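PDB 6Y0R: chitooligosaccharide oxidase from Gibberella zeae, which oxidises the C1 hydroxyl of chitooligosaccharides to the corresponding lactone, using a bicovalently bound FAD and reducing molecular oxygen to hydrogen peroxide. Local coordinates for residues G161-G166 with V220-Q225; Y116-A121 with A126-G131; S203-G208 with A214-V219. All coordinates share one frame; numbering follows the deposited sequence.

Interaction 1 of 3, residues G161-G166 with V220-Q225; sequences GHALHG and VELEFQ. With FAD (flavin-adenine dinucleotide), chain B.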
loop_
_atom_site.group_PDB
_atom_site.type_symbol
_atom_site.label_atom_id
_atom_site.label_comp_id
_atom_site.label_asym_id
_atom_site.label_seq_id
_atom_site.Cartn_x
_atom_site.Cartn_y
_atom_site.Cartn_z
ATOM N N GLY A 161 4.727 -3.323 5.396
ATOM C CA GLY A 161 3.331 -3.441 4.989
ATOM C C GLY A 161 3.192 -3.149 3.510
ATOM O O GLY A 161 2.394 -3.779 2.825
ATOM N N HIS A 162 3.944 -2.174 3.011
ATOM C CA HIS A 162 3.800 -1.684 1.626
ATOM C C HIS A 162 4.118 -2.796 0.643
ATOM O O HIS A 162 3.307 -3.097 -0.224
ATOM C CB HIS A 162 4.796 -0.515 1.448
ATOM C CG HIS A 162 4.536 0.345 0.265
ATOM N ND1 HIS A 162 5.441 0.507 -0.777
ATOM C CD2 HIS A 162 3.497 1.157 0.016
ATOM C CE1 HIS A 162 4.921 1.415 -1.610
ATOM N NE2 HIS A 162 3.750 1.825 -1.149
ATOM N N ALA A 163 5.317 -3.383 0.771
ATOM C CA ALA A 163 5.813 -4.391 -0.194
ATOM C C ALA A 163 5.081 -5.722 -0.027
ATOM O O ALA A 163 4.947 -6.415 -1.031
ATOM C CB ALA A 163 7.295 -4.626 -0.033
ATOM N N LEU A 164 4.628 -6.068 1.163
ATOM C CA LEU A 164 3.959 -7.383 1.376
ATOM C C LEU A 164 2.566 -7.400 0.754
ATOM O O LEU A 164 1.967 -8.500 0.657
ATOM C CB LEU A 164 3.963 -7.693 2.868
ATOM C CG LEU A 164 5.346 -7.970 3.474
ATOM C CD1 LEU A 164 5.243 -8.092 4.979
ATOM C CD2 LEU A 164 6.042 -9.156 2.839
ATOM N N HIS A 165 2.019 -6.243 0.374
ATOM C CA HIS A 165 0.676 -6.182 -0.267
ATOM C C HIS A 165 0.727 -5.564 -1.655
ATOM O O HIS A 165 -0.351 -5.536 -2.301
ATOM C CB HIS A 165 -0.288 -5.393 0.627
ATOM C CG HIS A 165 -0.302 -5.957 2.006
ATOM N ND1 HIS A 165 -1.083 -7.012 2.389
ATOM C CD2 HIS A 165 0.445 -5.623 3.076
ATOM C CE1 HIS A 165 -0.868 -7.286 3.678
ATOM N NE2 HIS A 165 0.168 -6.477 4.086
ATOM N N GLY A 166 1.863 -5.028 -2.102
ATOM C CA GLY A 166 1.923 -4.491 -3.463
ATOM C C GLY A 166 2.965 -3.399 -3.532
ATOM O O GLY A 166 4.187 -3.722 -3.551
ATOM N N VAL A 220 11.480 -10.393 8.277
ATOM C CA VAL A 220 12.524 -9.614 9.026
ATOM C C VAL A 220 13.583 -9.082 8.055
ATOM O O VAL A 220 14.368 -8.241 8.508
ATOM C CB VAL A 220 13.197 -10.456 10.129
ATOM C CG1 VAL A 220 12.237 -10.736 11.250
ATOM C CG2 VAL A 220 13.758 -11.747 9.567
ATOM N N GLU A 221 13.591 -9.525 6.815
ATOM C CA GLU A 221 14.456 -9.004 5.724
ATOM C C GLU A 221 13.778 -9.224 4.378
ATOM O O GLU A 221 13.221 -10.311 4.092
ATOM C CB GLU A 221 15.832 -9.678 5.734
ATOM C CG GLU A 221 16.864 -8.935 4.893
ATOM C CD GLU A 221 18.213 -9.641 4.795
ATOM O OE1 GLU A 221 19.096 -9.301 5.597
ATOM O OE2 GLU A 221 18.373 -10.529 3.904
ATOM N N LEU A 222 13.899 -8.236 3.516
ATOM C CA LEU A 222 13.450 -8.293 2.131
ATOM C C LEU A 222 14.654 -8.006 1.259
ATOM O O LEU A 222 15.386 -7.058 1.586
ATOM C CB LEU A 222 12.374 -7.230 1.886
ATOM C CG LEU A 222 11.087 -7.491 2.662
ATOM C CD1 LEU A 222 10.205 -6.263 2.692
ATOM C CD2 LEU A 222 10.372 -8.664 2.017
ATOM N N GLU A 223 14.816 -8.781 0.202
ATOM C CA GLU A 223 15.902 -8.543 -0.770
ATOM C C GLU A 223 15.263 -8.138 -2.086
ATOM O O GLU A 223 14.320 -8.778 -2.533
ATOM C CB GLU A 223 16.780 -9.783 -0.931
ATOM C CG GLU A 223 17.976 -9.517 -1.840
ATOM C CD GLU A 223 19.082 -10.557 -1.786
ATOM O OE1 GLU A 223 18.778 -11.744 -1.431
ATOM O OE2 GLU A 223 20.241 -10.166 -2.090
ATOM N N PHE A 224 15.847 -7.159 -2.760
ATOM C CA PHE A 224 15.342 -6.620 -4.039
ATOM C C PHE A 224 16.473 -6.466 -5.055
ATOM O O PHE A 224 17.618 -6.193 -4.664
ATOM C CB PHE A 224 14.764 -5.210 -3.848
ATOM C CG PHE A 224 13.619 -5.101 -2.870
ATOM C CD1 PHE A 224 13.860 -5.005 -1.512
ATOM C CD2 PHE A 224 12.308 -5.153 -3.340
ATOM C CE1 PHE A 224 12.802 -4.927 -0.617
ATOM C CE2 PHE A 224 11.247 -5.082 -2.448
ATOM C CZ PHE A 224 11.504 -4.943 -1.094
ATOM N N GLN A 225 16.112 -6.519 -6.318
ATOM C CA GLN A 225 16.972 -6.046 -7.425
ATOM C C GLN A 225 16.607 -4.581 -7.660
ATOM O O GLN A 225 15.518 -4.303 -8.222
ATOM C CB GLN A 225 16.784 -6.873 -8.693
ATOM C CG GLN A 225 17.669 -6.385 -9.841
ATOM C CD GLN A 225 19.139 -6.335 -9.477
ATOM O OE1 GLN A 225 19.690 -7.313 -8.985
ATOM N NE2 GLN A 225 19.782 -5.182 -9.665
HETATM P PA FAD B . 1.617 -1.541 9.130
HETATM O O1A FAD B . 0.365 -1.026 9.716
HETATM O O2A FAD B . 2.833 -1.651 9.959
HETATM O O5B FAD B . 1.373 -2.966 8.463
HETATM C C5B FAD B . 0.444 -3.157 7.395
HETATM C C4B FAD B . 0.076 -4.627 7.304
HETATM O O4B FAD B . 1.257 -5.400 6.970
HETATM C C3B FAD B . -0.463 -5.301 8.583
HETATM O O3B FAD B . -1.304 -6.415 8.255
HETATM C C2B FAD B . 0.812 -5.806 9.244
HETATM O O2B FAD B . 0.611 -6.834 10.217
HETATM C C1B FAD B . 1.586 -6.274 8.043
HETATM N N9A FAD B . 3.031 -6.270 8.210
HETATM C C8A FAD B . 3.825 -5.161 8.345
HETATM N N7A FAD B . 5.108 -5.470 8.485
HETATM C C5A FAD B . 5.137 -6.860 8.446
HETATM C C6A FAD B . 6.191 -7.787 8.550
HETATM N N6A FAD B . 7.461 -7.395 8.677
HETATM N N1A FAD B . 5.893 -9.116 8.507
HETATM C C2A FAD B . 4.593 -9.453 8.397
HETATM N N3A FAD B . 3.520 -8.667 8.267
HETATM C C4A FAD B . 3.856 -7.364 8.304
HETATM N N1 FAD B . 0.197 2.716 -0.662
HETATM C C2 FAD B . 0.620 2.656 -1.933
HETATM O O2 FAD B . 0.603 1.544 -2.577
HETATM N N3 FAD B . 1.109 3.780 -2.534
HETATM C C4 FAD B . 1.189 5.013 -1.906
HETATM O O4 FAD B . 1.657 5.996 -2.504
HETATM C C4X FAD B . 0.758 5.101 -0.560
HETATM N N5 FAD B . 0.875 6.259 0.094
HETATM C C5X FAD B . 0.573 6.270 1.438
HETATM C C6 FAD B . 0.759 7.468 2.179
HETATM C C7 FAD B . 0.446 7.526 3.526
HETATM C C7M FAD B . 0.620 8.815 4.305
HETATM C C8 FAD B . -0.020 6.328 4.208
HETATM C C8M FAD B . -0.268 6.273 5.703
HETATM C C9 FAD B . -0.239 5.162 3.445
HETATM C C9A FAD B . 0.045 5.118 2.073
HETATM N N10 FAD B . -0.137 3.934 1.338
HETATM C C10 FAD B . 0.249 3.871 -0.006
HETATM C "C1'" FAD B . -0.706 2.727 1.945
HETATM C "C2'" FAD B . 0.391 1.798 2.470
HETATM O "O2'" FAD B . 1.016 1.095 1.395
HETATM C "C3'" FAD B . -0.246 0.826 3.429
HETATM O "O3'" FAD B . -0.816 1.627 4.489
HETATM C "C4'" FAD B . 0.798 -0.162 3.952
HETATM O "O4'" FAD B . 0.198 -1.415 4.328
HETATM C "C5'" FAD B . 1.509 0.446 5.127
HETATM O "O5'" FAD B . 2.631 -0.364 5.527
HETATM P P FAD B . 3.197 -0.148 6.991
HETATM O O1P FAD B . 4.348 -1.063 7.186
HETATM O O2P FAD B . 3.401 1.290 7.301
HETATM O O3P FAD B . 1.907 -0.573 7.875
#
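Ala163 points its CB at the strand, where it meets both Leu222 and Phe224: Leu222 CD1 lies 4.3 Å and Phe224 CZ 4.4 Å from that methyl. The phenyl ring meets it with its edge, near the ring plane. Leu164 adds a further touch: its CD2 comes within 4.4 Å of Leu222 CD2. With CG held anti to the carbonyl carbon (chi1 -68°), the Leu164 fork divides, CD2 going to the strand and CD1 to a flat face of the FAD adenine, Leu164 CD1 sitting 3.7 Å from FAD C4A. The helix thus lies between strand 218-228 and the cofactor. On its FAD side Gly161 N donates to FAD O1P over 2.9 Å, and His165 NE2 reaches the ribose oxygen FAD O4B at 3.3 Å. Further out, Met182 packs on Leu222, Leu149 and Ile128 on Phe224, and Asn446 ND2 bonds to His162 O. The strand carries a classic beta bulge, Val220 and Glu221 both facing Thr186. Helix and sheet meet through hydrocarbon at van der Waals range, whereas Gly161 N and His165 NE2 turn to the cofactor; the contact is non-directional on one flank and directional on the other, where pyrophosphate and ribose each take one N-H.

Interaction 2 of 3, residues Y116-A121 with A126-G131; sequences YSVKLA and AKIQPG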
loop_
_atom_site.group_PDB
_atom_site.type_symbol
_atom_site.label_atom_id
_atom_site.label_comp_id
_atom_site.label_asym_id
_atom_site.label_seq_id
_atom_site.Cartn_x
_atom_site.Cartn_y
_atom_site.Cartn_z
ATOM N N TYR A 116 15.739 -0.813 10.785
ATOM C CA TYR A 116 15.491 0.020 9.583
ATOM C C TYR A 116 16.734 0.004 8.690
ATOM O O TYR A 116 16.884 0.898 7.857
ATOM C CB TYR A 116 15.009 1.415 9.986
ATOM C CG TYR A 116 15.886 2.179 10.944
ATOM C CD1 TYR A 116 17.033 2.816 10.497
ATOM C CD2 TYR A 116 15.525 2.321 12.266
ATOM C CE1 TYR A 116 17.842 3.521 11.375
ATOM C CE2 TYR A 116 16.321 3.021 13.161
ATOM C CZ TYR A 116 17.475 3.620 12.707
ATOM O OH TYR A 116 18.222 4.338 13.600
ATOM N N SER A 117 17.551 -1.052 8.781
ATOM C CA SER A 117 18.795 -1.196 7.989
ATOM C C SER A 117 18.469 -1.257 6.499
ATOM O O SER A 117 17.557 -2.021 6.105
ATOM C CB SER A 117 19.551 -2.439 8.423
ATOM O OG SER A 117 20.607 -2.682 7.529
ATOM N N VAL A 118 19.179 -0.488 5.682
ATOM C CA VAL A 118 19.164 -0.608 4.210
ATOM C C VAL A 118 20.593 -0.874 3.768
ATOM O O VAL A 118 21.457 0.027 4.022
ATOM C CB VAL A 118 18.646 0.690 3.570
ATOM C CG1 VAL A 118 18.669 0.575 2.055
ATOM C CG2 VAL A 118 17.292 1.093 4.105
ATOM N N LYS A 119 20.839 -1.986 3.093
ATOM C CA LYS A 119 22.205 -2.368 2.633
ATOM C C LYS A 119 22.203 -2.625 1.139
ATOM O O LYS A 119 21.691 -3.667 0.687
ATOM C CB LYS A 119 22.689 -3.590 3.423
ATOM C CG LYS A 119 22.849 -3.367 4.917
ATOM C CD LYS A 119 23.346 -4.612 5.639
ATOM C CE LYS A 119 23.392 -4.445 7.145
ATOM N NZ LYS A 119 23.618 -5.756 7.814
ATOM N N LEU A 120 22.849 -1.870 0.426
ATOM C CA LEU A 120 22.976 -2.039 -1.029
ATOM C C LEU A 120 24.320 -2.688 -1.317
ATOM O O LEU A 120 25.349 -2.133 -0.860
ATOM C CB LEU A 120 22.917 -0.659 -1.678
ATOM C CG LEU A 120 23.092 -0.517 -3.180
ATOM C CD1 LEU A 120 21.992 -1.222 -3.934
ATOM C CD2 LEU A 120 23.332 0.889 -3.720
ATOM N N ALA A 121 24.244 -3.616 -2.180
ATOM C CA ALA A 121 25.431 -4.412 -2.590
ATOM C C ALA A 121 25.925 -3.926 -3.952
ATOM O O ALA A 121 25.176 -3.237 -4.686
ATOM C CB ALA A 121 25.072 -5.880 -2.596
ATOM N N ALA A 126 19.723 -5.288 -2.893
ATOM C CA ALA A 126 19.644 -4.594 -1.604
ATOM C C ALA A 126 18.929 -5.486 -0.596
ATOM O O ALA A 126 17.932 -6.086 -0.964
ATOM C CB ALA A 126 18.913 -3.283 -1.742
ATOM N N LYS A 127 19.413 -5.510 0.630
ATOM C CA LYS A 127 18.758 -6.212 1.742
ATOM C C LYS A 127 18.243 -5.135 2.673
ATOM O O LYS A 127 19.048 -4.292 3.158
ATOM C CB LYS A 127 19.748 -7.124 2.459
ATOM C CG LYS A 127 20.188 -8.275 1.577
ATOM C CD LYS A 127 21.156 -9.224 2.239
ATOM C CE LYS A 127 21.351 -10.456 1.388
ATOM N NZ LYS A 127 22.715 -11.004 1.557
ATOM N N ILE A 128 16.935 -5.134 2.914
ATOM C CA ILE A 128 16.271 -4.063 3.682
ATOM C C ILE A 128 15.409 -4.682 4.772
ATOM O O ILE A 128 14.649 -5.619 4.475
ATOM C CB ILE A 128 15.458 -3.165 2.753
ATOM C CG1 ILE A 128 16.286 -2.769 1.525
ATOM C CG2 ILE A 128 14.925 -1.990 3.543
ATOM C CD1 ILE A 128 15.528 -1.917 0.512
ATOM N N GLN A 129 15.541 -4.158 5.966
ATOM C CA GLN A 129 14.657 -4.517 7.090
ATOM C C GLN A 129 13.303 -3.876 6.851
ATOM O O GLN A 129 13.218 -2.748 6.383
ATOM C CB GLN A 129 15.294 -4.143 8.422
ATOM C CG GLN A 129 16.562 -4.982 8.672
ATOM C CD GLN A 129 17.185 -4.712 10.024
ATOM O OE1 GLN A 129 17.249 -3.579 10.512
ATOM N NE2 GLN A 129 17.534 -5.791 10.723
ATOM N N PRO A 130 12.198 -4.583 7.128
ATOM C CA PRO A 130 10.868 -4.040 6.806
ATOM C C PRO A 130 10.452 -2.820 7.634
ATOM O O PRO A 130 9.576 -2.090 7.202
ATOM C CB PRO A 130 9.913 -5.203 7.123
ATOM C CG PRO A 130 10.686 -6.028 8.138
ATOM C CD PRO A 130 12.148 -5.925 7.720
ATOM N N GLY A 131 11.060 -2.614 8.798
ATOM C CA GLY A 131 10.843 -1.422 9.622
ATOM C C GLY A 131 11.443 -0.144 9.013
ATOM O O GLY A 131 11.134 0.899 9.521
HETATM O O HOH W 1 19.650 -4.777 5.938
#
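Gln129 reaches across to Ser117 with its side-chain amide, and OE1 takes the backbone N-H of Ser117 at 3.1 Å from Ser117 N, a nearly straight bond (164° at the hydrogen) with the donor tilted out of the amide's carbonyl plane. The side chain gets there by an extended course beyond CG, with chi1 at -66° placing CG beside its own backbone N, and on the way Gln129 CD passes 3.7 Å from Ser117 CB. The main chain of the same residue bonds in the opposite sense: Gln129 N donates to Ser117 O over 2.9 Å, so the pair is closed by one main-chain and one side-chain bond. Farther along, Lys119 and Lys127 form the antiparallel hydrogen-bonded pair. Lys119 N gives to Lys127 O, and Lys127 N gives to Lys119 O, each at 2.9 Å. Lys127 O has a second donor, a water that also hydrogen-bonds to Ser117 OG; its link to Ser117 O is weak. The flanking pairs, Val118 with Ile128 and Leu120 with Ala126, are non-hydrogen-bonded and share one face of the sheet, where Val118 CG2 lies 3.9 Å from Ile128 CG2, the two side chains side by side and pointing the same way. Outward-facing groups of strand 118-120 are met by helix 134-145: Gln144 NE2 bonds to Val118 O and Gln144 OE1 accepts from Leu120 N. On the other flank, Ala126 and Ile128 pair with Phe224 and Leu222 of strand 218-228. This is a two-stranded beta hairpin at the margin of the FAD-binding domain's antiparallel sheet. The last bridge is Val118 with Ile128; beyond it one main-chain bond remains, Gln129 N to Ser117 O, and the glutamine amide stands in for a backbone carbonyl at Ser117 N.

Interaction 3 of 3, residues S203-G208 with A214-V219; sequences SDLFWG and ANFGVV. With FAD (flavin-adenine dinucleotide), chain B.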
loop_
_atom_site.group_PDB
_atom_site.type_symbol
_atom_site.label_atom_id
_atom_site.label_comp_id
_atom_site.label_asym_id
_atom_site.label_seq_id
_atom_site.Cartn_x
_atom_site.Cartn_y
_atom_site.Cartn_z
ATOM N N SER A 203 9.373 -21.647 -2.486
ATOM C CA SER A 203 8.808 -20.721 -3.493
ATOM C C SER A 203 7.319 -20.481 -3.195
ATOM O O SER A 203 6.796 -19.453 -3.669
ATOM C CB SER A 203 9.038 -21.192 -4.885
ATOM O OG SER A 203 8.293 -22.365 -5.140
ATOM N N ASP A 204 6.652 -21.408 -2.479
ATOM C CA ASP A 204 5.222 -21.229 -2.090
ATOM C C ASP A 204 5.096 -20.101 -1.049
ATOM O O ASP A 204 4.194 -19.243 -1.175
ATOM C CB ASP A 204 4.611 -22.557 -1.624
ATOM C CG ASP A 204 5.326 -23.262 -0.480
ATOM O OD1 ASP A 204 6.458 -22.885 -0.115
ATOM O OD2 ASP A 204 4.725 -24.221 0.065
ATOM N N LEU A 205 5.980 -20.050 -0.080
ATOM C CA LEU A 205 6.029 -18.980 0.931
ATOM C C LEU A 205 6.366 -17.676 0.200
ATOM O O LEU A 205 5.754 -16.649 0.493
ATOM C CB LEU A 205 7.090 -19.255 1.986
ATOM C CG LEU A 205 7.258 -18.217 3.086
ATOM C CD1 LEU A 205 5.989 -18.026 3.915
ATOM C CD2 LEU A 205 8.389 -18.614 3.989
ATOM N N PHE A 206 7.325 -17.710 -0.720
ATOM C CA PHE A 206 7.759 -16.484 -1.432
ATOM C C PHE A 206 6.610 -15.934 -2.284
ATOM O O PHE A 206 6.442 -14.691 -2.363
ATOM C CB PHE A 206 8.992 -16.763 -2.283
ATOM C CG PHE A 206 9.601 -15.516 -2.857
ATOM C CD1 PHE A 206 10.124 -14.554 -2.013
ATOM C CD2 PHE A 206 9.638 -15.323 -4.222
ATOM C CE1 PHE A 206 10.660 -13.394 -2.546
ATOM C CE2 PHE A 206 10.207 -14.163 -4.754
ATOM C CZ PHE A 206 10.737 -13.225 -3.909
ATOM N N TRP A 207 5.855 -16.815 -2.936
ATOM C CA TRP A 207 4.610 -16.457 -3.653
ATOM C C TRP A 207 3.661 -15.742 -2.664
ATOM O O TRP A 207 3.090 -14.704 -3.076
ATOM C CB TRP A 207 3.989 -17.699 -4.280
ATOM C CG TRP A 207 2.760 -17.443 -5.069
ATOM C CD1 TRP A 207 2.652 -17.086 -6.368
ATOM C CD2 TRP A 207 1.415 -17.570 -4.581
ATOM N NE1 TRP A 207 1.347 -16.972 -6.726
ATOM C CE2 TRP A 207 0.563 -17.260 -5.648
ATOM C CE3 TRP A 207 0.885 -17.949 -3.341
ATOM C CZ2 TRP A 207 -0.827 -17.276 -5.511
ATOM C CZ3 TRP A 207 -0.492 -17.991 -3.219
ATOM C CH2 TRP A 207 -1.312 -17.645 -4.284
ATOM N N GLY A 208 3.343 -16.355 -1.507
ATOM C CA GLY A 208 2.355 -15.768 -0.599
ATOM C C GLY A 208 2.791 -14.437 -0.063
ATOM O O GLY A 208 1.915 -13.568 0.175
ATOM N N ALA A 214 1.229 -10.681 5.339
ATOM C CA ALA A 214 0.971 -10.629 6.796
ATOM C C ALA A 214 0.614 -12.024 7.350
ATOM O O ALA A 214 0.573 -12.164 8.575
ATOM C CB ALA A 214 -0.111 -9.656 7.115
ATOM N N ASN A 215 0.416 -12.997 6.473
ATOM C CA ASN A 215 -0.316 -14.258 6.830
ATOM C C ASN A 215 0.625 -15.354 7.341
ATOM O O ASN A 215 0.086 -16.342 7.871
ATOM C CB ASN A 215 -1.105 -14.796 5.632
ATOM C CG ASN A 215 -2.393 -14.048 5.423
ATOM O OD1 ASN A 215 -3.327 -14.256 6.176
ATOM N ND2 ASN A 215 -2.429 -13.129 4.463
ATOM N N PHE A 216 1.955 -15.247 7.202
ATOM C CA PHE A 216 2.825 -16.460 7.225
ATOM C C PHE A 216 3.940 -16.331 8.256
ATOM O O PHE A 216 4.834 -17.197 8.227
ATOM C CB PHE A 216 3.351 -16.759 5.825
ATOM C CG PHE A 216 2.269 -16.794 4.773
ATOM C CD1 PHE A 216 1.320 -17.802 4.756
ATOM C CD2 PHE A 216 2.170 -15.801 3.815
ATOM C CE1 PHE A 216 0.338 -17.847 3.788
ATOM C CE2 PHE A 216 1.182 -15.849 2.855
ATOM C CZ PHE A 216 0.247 -16.846 2.855
ATOM N N GLY A 217 3.895 -15.326 9.122
ATOM C CA GLY A 217 4.986 -15.063 10.077
ATOM C C GLY A 217 5.489 -13.640 9.963
ATOM O O GLY A 217 4.856 -12.830 9.296
ATOM N N VAL A 218 6.596 -13.339 10.635
ATOM C CA VAL A 218 7.181 -11.968 10.642
ATOM C C VAL A 218 8.269 -11.926 9.577
ATOM O O VAL A 218 9.291 -12.619 9.684
ATOM C CB VAL A 218 7.712 -11.547 12.011
ATOM C CG1 VAL A 218 8.209 -10.102 11.928
ATOM C CG2 VAL A 218 6.717 -11.698 13.149
ATOM N N VAL A 219 8.097 -11.085 8.563
ATOM C CA VAL A 219 9.169 -10.854 7.571
ATOM C C VAL A 219 10.203 -10.001 8.298
ATOM O O VAL A 219 9.813 -9.035 8.962
ATOM C CB VAL A 219 8.633 -10.220 6.276
ATOM C CG1 VAL A 219 9.773 -9.879 5.318
ATOM C CG2 VAL A 219 7.633 -11.169 5.617
HETATM P PA FAD B . 1.617 -1.541 9.130
HETATM O O1A FAD B . 0.365 -1.026 9.716
HETATM O O2A FAD B . 2.833 -1.651 9.959
HETATM O O5B FAD B . 1.373 -2.966 8.463
HETATM C C5B FAD B . 0.444 -3.157 7.395
HETATM C C4B FAD B . 0.076 -4.627 7.304
HETATM O O4B FAD B . 1.257 -5.400 6.970
HETATM C C3B FAD B . -0.463 -5.301 8.583
HETATM O O3B FAD B . -1.304 -6.415 8.255
HETATM C C2B FAD B . 0.812 -5.806 9.244
HETATM O O2B FAD B . 0.611 -6.834 10.217
HETATM C C1B FAD B . 1.586 -6.274 8.043
HETATM N N9A FAD B . 3.031 -6.270 8.210
HETATM C C8A FAD B . 3.825 -5.161 8.345
HETATM N N7A FAD B . 5.108 -5.470 8.485
HETATM C C5A FAD B . 5.137 -6.860 8.446
HETATM C C6A FAD B . 6.191 -7.787 8.550
HETATM N N6A FAD B . 7.461 -7.395 8.677
HETATM N N1A FAD B . 5.893 -9.116 8.507
HETATM C C2A FAD B . 4.593 -9.453 8.397
HETATM N N3A FAD B . 3.520 -8.667 8.267
HETATM C C4A FAD B . 3.856 -7.364 8.304
HETATM N N1 FAD B . 0.197 2.716 -0.662
HETATM C C2 FAD B . 0.620 2.656 -1.933
HETATM O O2 FAD B . 0.603 1.544 -2.577
HETATM N N3 FAD B . 1.109 3.780 -2.534
HETATM C C4 FAD B . 1.189 5.013 -1.906
HETATM O O4 FAD B . 1.657 5.996 -2.504
HETATM C C4X FAD B . 0.758 5.101 -0.560
HETATM N N5 FAD B . 0.875 6.259 0.094
HETATM C C5X FAD B . 0.573 6.270 1.438
HETATM C C6 FAD B . 0.759 7.468 2.179
HETATM C C7 FAD B . 0.446 7.526 3.526
HETATM C C7M FAD B . 0.620 8.815 4.305
HETATM C C8 FAD B . -0.020 6.328 4.208
HETATM C C8M FAD B . -0.268 6.273 5.703
HETATM C C9 FAD B . -0.239 5.162 3.445
HETATM C C9A FAD B . 0.045 5.118 2.073
HETATM N N10 FAD B . -0.137 3.934 1.338
HETATM C C10 FAD B . 0.249 3.871 -0.006
HETATM C "C1'" FAD B . -0.706 2.727 1.945
HETATM C "C2'" FAD B . 0.391 1.798 2.470
HETATM O "O2'" FAD B . 1.016 1.095 1.395
HETATM C "C3'" FAD B . -0.246 0.826 3.429
HETATM O "O3'" FAD B . -0.816 1.627 4.489
HETATM C "C4'" FAD B . 0.798 -0.162 3.952
HETATM O "O4'" FAD B . 0.198 -1.415 4.328
HETATM C "C5'" FAD B . 1.509 0.446 5.127
HETATM O "O5'" FAD B . 2.631 -0.364 5.527
HETATM P P FAD B . 3.197 -0.148 6.991
HETATM O O1P FAD B . 4.348 -1.063 7.186
HETATM O O2P FAD B . 3.401 1.290 7.301
HETATM O O3P FAD B . 1.907 -0.573 7.875
#
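Phe216 turns its side chain toward helix 203-212, and its CB is the first atom to meet it: Leu205 CD1 lies 3.5 Å from Phe216 CB. The next atom, Phe216 CG, is still 4.0 Å from that same methyl, which approaches the ring obliquely. Leu205 reaches it with CG anti to its backbone N (chi1 179°), and the two side chains run alongside in opposite senses. The contact ties a helix to the turn that follows it and leads into strand 218-228, within the PCMH-type FAD-binding domain. Along the ring, Phe216 CD2 nears Gly208 C, and Phe216 CE2 then comes to 3.6 Å from Gly208 O, a carbonyl met at the ring's edge, near its plane. At the tip, Phe216 CZ is 4.2 Å from Gly208 CA. With no side chain at Gly208, the ring comes right up to the helix backbone. One face of the ring has Asn215 CB above its centre. Gly217 has a positive phi (125°), the kind of backbone glycine adopts readily, and just beyond it Val219 reads the adenine with its main chain: Val219 N donates to FAD N1A at 3.0 Å, and FAD N6A donates to Val219 O at 2.9 Å. Leu469 and Val472 of helix 466-476 also pack on Phe216, and at the start of the helix Asp204 OD2 forms a salt bridge with Lys475 NZ.

All three contacts lie in the PCMH-type FAD-binding region of the chain. Interaction 2 closes first along the chain; interaction 1 opens later, and interaction 3 is nested inside the loop that interaction 1 closes. Strand 218-228 is the common element: interaction 3 enters it, interaction 1 uses its middle, and the hairpin of interaction 2 pairs with it through strand 125-128. The centres of interactions 1 and 2 are about 10 Å apart, those of 1 and 3 about 11 Å, those of 2 and 3 about 18 Å. Leu164 CD2 touches Val219 CG2 at 3.8 Å, joining 1 to 3. Interactions 1 and 3 both touch FAD, so one strand connects adenine recognition with the helix at the pyrophosphate, with the hairpin beside it.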